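Local coordinates for succinoglycan biosynthesis protein (Bacillus cereus ATCC 14579, PDB 2QGM), which is of unverified function but belongs to the erythromycin esterase-like family and may take part in succinoglycan biosynthesis, at residues R191-Y202 and N229-D239. Sequence-based numbering, arbitrary orientation.
Sequences RPDLLAEVEENY and NAERVARLLKD
R191 and D239 join the two segments at one end by a salt bridge, NH1 to OD1 at 2.9 Å, with the guanidinium and carboxylate planes 90° apart. A long, flexible arginine suits this place: its chain bends at chi3 (74°), carrying NH1 to the aspartate while the L236 carbonyl oxygen lies over one guanidinium face, and R191 CD rests on L237 CD2. At the other end a water accepts from N229 ND2 and donates to the N201 carbonyl oxygen, backed by a weak direct bond from N229 ND2 to N201 O (3.4 Å). An amide suits N229 because its ND2 can donate to both. A second water donates to A230 O and accepts from Y202 OH at 2.8 Å, lying in the plane of the ring, so the phenol keeps a polar partner although the residue is buried.

Between these ends V198, V233 and L236 form an apolar core, flanked by E197 and R232. V233 points at helix 195-202; its CG2 sits over the face of the Y202 ring, 4.2 Å from the centroid, in a CH-pi contact, and also packs on N201 CB, while V233 CG1 meets V198 CG1 at 3.8 Å. Compact valines suit the middle, and the longer L236 the end where the backbones diverge: its CD1 touches the E197 carboxyl carbon at 4.0 Å. The extended E197 chain crosses R232, OE2 against CD; the carboxylate and guanidinium planes are nearly parallel, but their charged atoms are not in contact, so any attraction is probably long-range.

V198 and L237 also touch helix 177-190, and Y202 reaches I263 of helix 253-269. Helices 195-202 and 229-236 approach to 9.1 Å between axes, their directions 151° apart: an antiparallel helix pair in a peripheral helical bundle of this erythromycin esterase-like fold, about 30 Å between the contact's centre and that of the chain.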
loop_
_atom_site.group_PDB
_atom_site.type_symbol
_atom_site.label_atom_id
_atom_site.label_comp_id
_atom_site.label_asym_id
_atom_site.label_seq_id
_atom_site.Cartn_x
_atom_site.Cartn_y
_atom_site.Cartn_z
ATOM N N ARG A 191 -19.223 -4.225 27.124
ATOM C CA ARG A 191 -20.636 -3.948 26.887
ATOM C C ARG A 191 -21.421 -5.262 26.871
ATOM O O ARG A 191 -21.998 -5.650 25.854
ATOM C CB ARG A 191 -20.809 -3.192 25.560
ATOM C CG ARG A 191 -19.725 -2.145 25.317
ATOM C CD ARG A 191 -20.068 -1.174 24.201
ATOM N NE ARG A 191 -21.079 -0.209 24.621
ATOM C CZ ARG A 191 -21.311 0.950 24.013
ATOM N NH1 ARG A 191 -20.604 1.305 22.948
ATOM N NH2 ARG A 191 -22.253 1.762 24.476
ATOM N N PRO A 192 -21.466 -5.956 28.022
ATOM C CA PRO A 192 -22.155 -7.237 28.210
ATOM C C PRO A 192 -23.636 -7.306 27.839
ATOM O O PRO A 192 -24.138 -8.379 27.513
ATOM C CB PRO A 192 -21.911 -7.539 29.688
ATOM C CG PRO A 192 -21.845 -6.172 30.303
ATOM C CD PRO A 192 -20.969 -5.443 29.312
ATOM N N ASP A 193 -24.333 -6.176 27.895
ATOM C CA ASP A 193 -25.750 -6.162 27.570
ATOM C C ASP A 193 -26.026 -6.262 26.071
ATOM O O ASP A 193 -27.165 -6.470 25.650
ATOM C CB ASP A 193 -26.407 -4.896 28.124
ATOM C CG ASP A 193 -26.450 -4.875 29.644
ATOM O OD1 ASP A 193 -25.375 -4.978 30.272
ATOM O OD2 ASP A 193 -27.562 -4.764 30.209
ATOM N N LEU A 194 -24.981 -6.126 25.265
ATOM C CA LEU A 194 -25.132 -6.189 23.817
ATOM C C LEU A 194 -24.553 -7.459 23.216
ATOM O O LEU A 194 -24.740 -7.725 22.030
ATOM C CB LEU A 194 -24.457 -4.979 23.170
ATOM C CG LEU A 194 -24.883 -3.605 23.683
ATOM C CD1 LEU A 194 -24.048 -2.542 23.000
ATOM C CD2 LEU A 194 -26.364 -3.384 23.422
ATOM N N LEU A 195 -23.856 -8.241 24.032
ATOM C CA LEU A 195 -23.237 -9.473 23.562
ATOM C C LEU A 195 -24.182 -10.362 22.762
ATOM O O LEU A 195 -23.842 -10.817 21.669
ATOM C CB LEU A 195 -22.677 -10.254 24.748
ATOM C CG LEU A 195 -21.915 -11.544 24.445
ATOM C CD1 LEU A 195 -20.811 -11.300 23.422
ATOM C CD2 LEU A 195 -21.331 -12.064 25.750
ATOM N N ALA A 196 -25.366 -10.606 23.307
ATOM C CA ALA A 196 -26.349 -11.442 22.632
ATOM C C ALA A 196 -26.644 -10.924 21.233
ATOM O O ALA A 196 -26.599 -11.673 20.258
ATOM C CB ALA A 196 -27.640 -11.492 23.448
ATOM N N GLU A 197 -26.946 -9.634 21.141
ATOM C CA GLU A 197 -27.273 -9.022 19.865
ATOM C C GLU A 197 -26.103 -9.014 18.890
ATOM O O GLU A 197 -26.277 -9.291 17.705
ATOM C CB GLU A 197 -27.784 -7.596 20.084
ATOM C CG GLU A 197 -28.072 -6.831 18.804
ATOM C CD GLU A 197 -28.859 -5.559 19.057
ATOM O OE1 GLU A 197 -28.751 -5.007 20.171
ATOM O OE2 GLU A 197 -29.574 -5.104 18.138
ATOM N N VAL A 198 -24.910 -8.697 19.383
ATOM C CA VAL A 198 -23.748 -8.659 18.510
ATOM C C VAL A 198 -23.431 -10.036 17.930
ATOM O O VAL A 198 -23.239 -10.176 16.724
ATOM C CB VAL A 198 -22.502 -8.117 19.246
ATOM C CG1 VAL A 198 -21.295 -8.132 18.313
ATOM C CG2 VAL A 198 -22.767 -6.698 19.730
ATOM N N GLU A 199 -23.380 -11.052 18.786
ATOM C CA GLU A 199 -23.078 -12.405 18.332
ATOM C C GLU A 199 -24.110 -12.899 17.326
ATOM O O GLU A 199 -23.778 -13.600 16.371
ATOM C CB GLU A 199 -23.002 -13.361 19.520
ATOM C CG GLU A 199 -21.796 -13.091 20.405
ATOM C CD GLU A 199 -21.611 -14.146 21.466
ATOM O OE1 GLU A 199 -22.446 -14.212 22.401
ATOM O OE2 GLU A 199 -20.623 -14.905 21.371
ATOM N N GLU A 200 -25.366 -12.523 17.545
ATOM C CA GLU A 200 -26.440 -12.918 16.645
ATOM C C GLU A 200 -26.217 -12.291 15.271
ATOM O O GLU A 200 -26.364 -12.954 14.246
ATOM C CB GLU A 200 -27.792 -12.465 17.197
ATOM C CG GLU A 200 -28.955 -12.757 16.268
ATOM C CD GLU A 200 -29.223 -14.241 16.121
ATOM O OE1 GLU A 200 -29.657 -14.861 17.114
ATOM O OE2 GLU A 200 -28.979 -14.788 15.024
ATOM N N ASN A 201 -25.857 -11.013 15.247
ATOM C CA ASN A 201 -25.634 -10.329 13.980
ATOM C C ASN A 201 -24.432 -10.818 13.187
ATOM O O ASN A 201 -24.412 -10.685 11.967
ATOM C CB ASN A 201 -25.503 -8.821 14.195
ATOM C CG ASN A 201 -26.840 -8.150 14.406
ATOM O OD1 ASN A 201 -27.256 -7.898 15.537
ATOM N ND2 ASN A 201 -27.536 -7.877 13.310
ATOM N N TYR A 202 -23.440 -11.380 13.872
ATOM C CA TYR A 202 -22.222 -11.875 13.215
ATOM C C TYR A 202 -22.133 -13.377 12.953
ATOM O O TYR A 202 -21.310 -13.806 12.140
ATOM C CB TYR A 202 -20.977 -11.514 14.025
ATOM C CG TYR A 202 -20.543 -10.065 13.999
ATOM C CD1 TYR A 202 -20.956 -9.189 12.989
ATOM C CD2 TYR A 202 -19.665 -9.586 14.961
ATOM C CE1 TYR A 202 -20.489 -7.867 12.948
ATOM C CE2 TYR A 202 -19.195 -8.282 14.930
ATOM C CZ TYR A 202 -19.605 -7.428 13.925
ATOM O OH TYR A 202 -19.094 -6.150 13.919
ATOM N N ASN A 229 -26.925 -6.330 9.198
ATOM C CA ASN A 229 -26.416 -6.837 10.469
ATOM C C ASN A 229 -25.094 -6.161 10.844
ATOM O O ASN A 229 -24.881 -5.800 12.003
ATOM C CB ASN A 229 -26.213 -8.356 10.393
ATOM C CG ASN A 229 -27.525 -9.126 10.364
ATOM O OD1 ASN A 229 -28.599 -8.545 10.194
ATOM N ND2 ASN A 229 -27.440 -10.442 10.525
ATOM N N ALA A 230 -24.212 -5.994 9.860
ATOM C CA ALA A 230 -22.900 -5.379 10.091
ATOM C C ALA A 230 -23.034 -3.913 10.456
ATOM O O ALA A 230 -22.333 -3.408 11.331
ATOM C CB ALA A 230 -22.031 -5.519 8.849
ATOM N N GLU A 231 -23.929 -3.223 9.760
ATOM C CA GLU A 231 -24.152 -1.812 10.028
ATOM C C GLU A 231 -24.719 -1.651 11.437
ATOM O O GLU A 231 -24.384 -0.701 12.142
ATOM C CB GLU A 231 -25.113 -1.237 8.983
ATOM C CG GLU A 231 -25.535 0.201 9.235
ATOM C CD GLU A 231 -26.164 0.846 8.017
ATOM O OE1 GLU A 231 -26.739 0.116 7.181
ATOM O OE2 GLU A 231 -26.087 2.088 7.900
ATOM N N ARG A 232 -25.562 -2.604 11.835
ATOM C CA ARG A 232 -26.205 -2.604 13.147
ATOM C C ARG A 232 -25.168 -2.626 14.267
ATOM O O ARG A 232 -25.215 -1.811 15.187
ATOM C CB ARG A 232 -27.121 -3.825 13.279
ATOM C CG ARG A 232 -28.022 -3.801 14.507
ATOM C CD ARG A 232 -28.692 -5.153 14.727
ATOM N NE ARG A 232 -29.147 -5.755 13.477
ATOM C CZ ARG A 232 -30.053 -5.219 12.666
ATOM N NH1 ARG A 232 -30.620 -4.062 12.968
ATOM N NH2 ARG A 232 -30.382 -5.836 11.539
ATOM N N VAL A 233 -24.227 -3.556 14.184
ATOM C CA VAL A 233 -23.186 -3.661 15.198
ATOM C C VAL A 233 -22.259 -2.446 15.224
ATOM O O VAL A 233 -21.859 -1.999 16.295
ATOM C CB VAL A 233 -22.334 -4.923 14.998
ATOM C CG1 VAL A 233 -21.297 -5.029 16.110
ATOM C CG2 VAL A 233 -23.230 -6.148 14.984
ATOM N N ALA A 234 -21.914 -1.917 14.053
ATOM C CA ALA A 234 -21.035 -0.748 13.997
ATOM C C ALA A 234 -21.723 0.412 14.707
ATOM O O ALA A 234 -21.084 1.161 15.440
ATOM C CB ALA A 234 -20.721 -0.377 12.546
ATOM N N ARG A 235 -23.029 0.551 14.491
ATOM C CA ARG A 235 -23.798 1.615 15.128
ATOM C C ARG A 235 -23.715 1.473 16.641
ATOM O O ARG A 235 -23.462 2.440 17.360
ATOM C CB ARG A 235 -25.267 1.536 14.704
ATOM C CG ARG A 235 -25.527 1.852 13.241
ATOM C CD ARG A 235 -25.406 3.347 12.966
ATOM N NE ARG A 235 -25.733 3.676 11.580
ATOM C CZ ARG A 235 -25.746 4.909 11.085
ATOM N NH1 ARG A 235 -25.452 5.942 11.862
ATOM N NH2 ARG A 235 -26.052 5.111 9.807
ATOM N N LEU A 236 -23.926 0.250 17.109
ATOM C CA LEU A 236 -23.906 -0.065 18.534
ATOM C C LEU A 236 -22.588 0.291 19.209
ATOM O O LEU A 236 -22.544 0.519 20.415
ATOM C CB LEU A 236 -24.181 -1.559 18.730
ATOM C CG LEU A 236 -25.557 -2.089 18.318
ATOM C CD1 LEU A 236 -25.502 -3.604 18.231
ATOM C CD2 LEU A 236 -26.615 -1.640 19.317
ATOM N N LEU A 237 -21.517 0.351 18.428
ATOM C CA LEU A 237 -20.213 0.659 18.983
ATOM C C LEU A 237 -19.663 2.021 18.585
ATOM O O LEU A 237 -18.498 2.318 18.839
ATOM C CB LEU A 237 -19.218 -0.432 18.580
ATOM C CG LEU A 237 -19.588 -1.855 19.006
ATOM C CD1 LEU A 237 -18.591 -2.826 18.411
ATOM C CD2 LEU A 237 -19.606 -1.962 20.529
ATOM N N LYS A 238 -20.492 2.857 17.974
ATOM C CA LYS A 238 -20.020 4.164 17.547
ATOM C C LYS A 238 -19.853 5.106 18.735
ATOM O O LYS A 238 -19.166 6.123 18.636
ATOM C CB LYS A 238 -20.992 4.776 16.528
ATOM C CG LYS A 238 -20.440 6.005 15.809
ATOM C CD LYS A 238 -21.346 6.439 14.661
ATOM C CE LYS A 238 -20.706 7.554 13.842
ATOM N NZ LYS A 238 -21.545 7.954 12.672
ATOM N N ASP A 239 -20.446 4.732 19.864
ATOM C CA ASP A 239 -20.416 5.554 21.065
ATOM C C ASP A 239 -21.144 6.830 20.706
ATOM O O ASP A 239 -20.582 7.929 20.677
ATOM C CB ASP A 239 -18.978 5.819 21.512
ATOM C CG ASP A 239 -18.497 4.793 22.518
ATOM O OD1 ASP A 239 -18.976 3.647 22.451
ATOM O OD2 ASP A 239 -17.650 5.133 23.371
HETATM O O HOH W 1 -25.202 -12.763 10.327
HETATM O O HOH W 2 -19.949 -4.503 11.773
#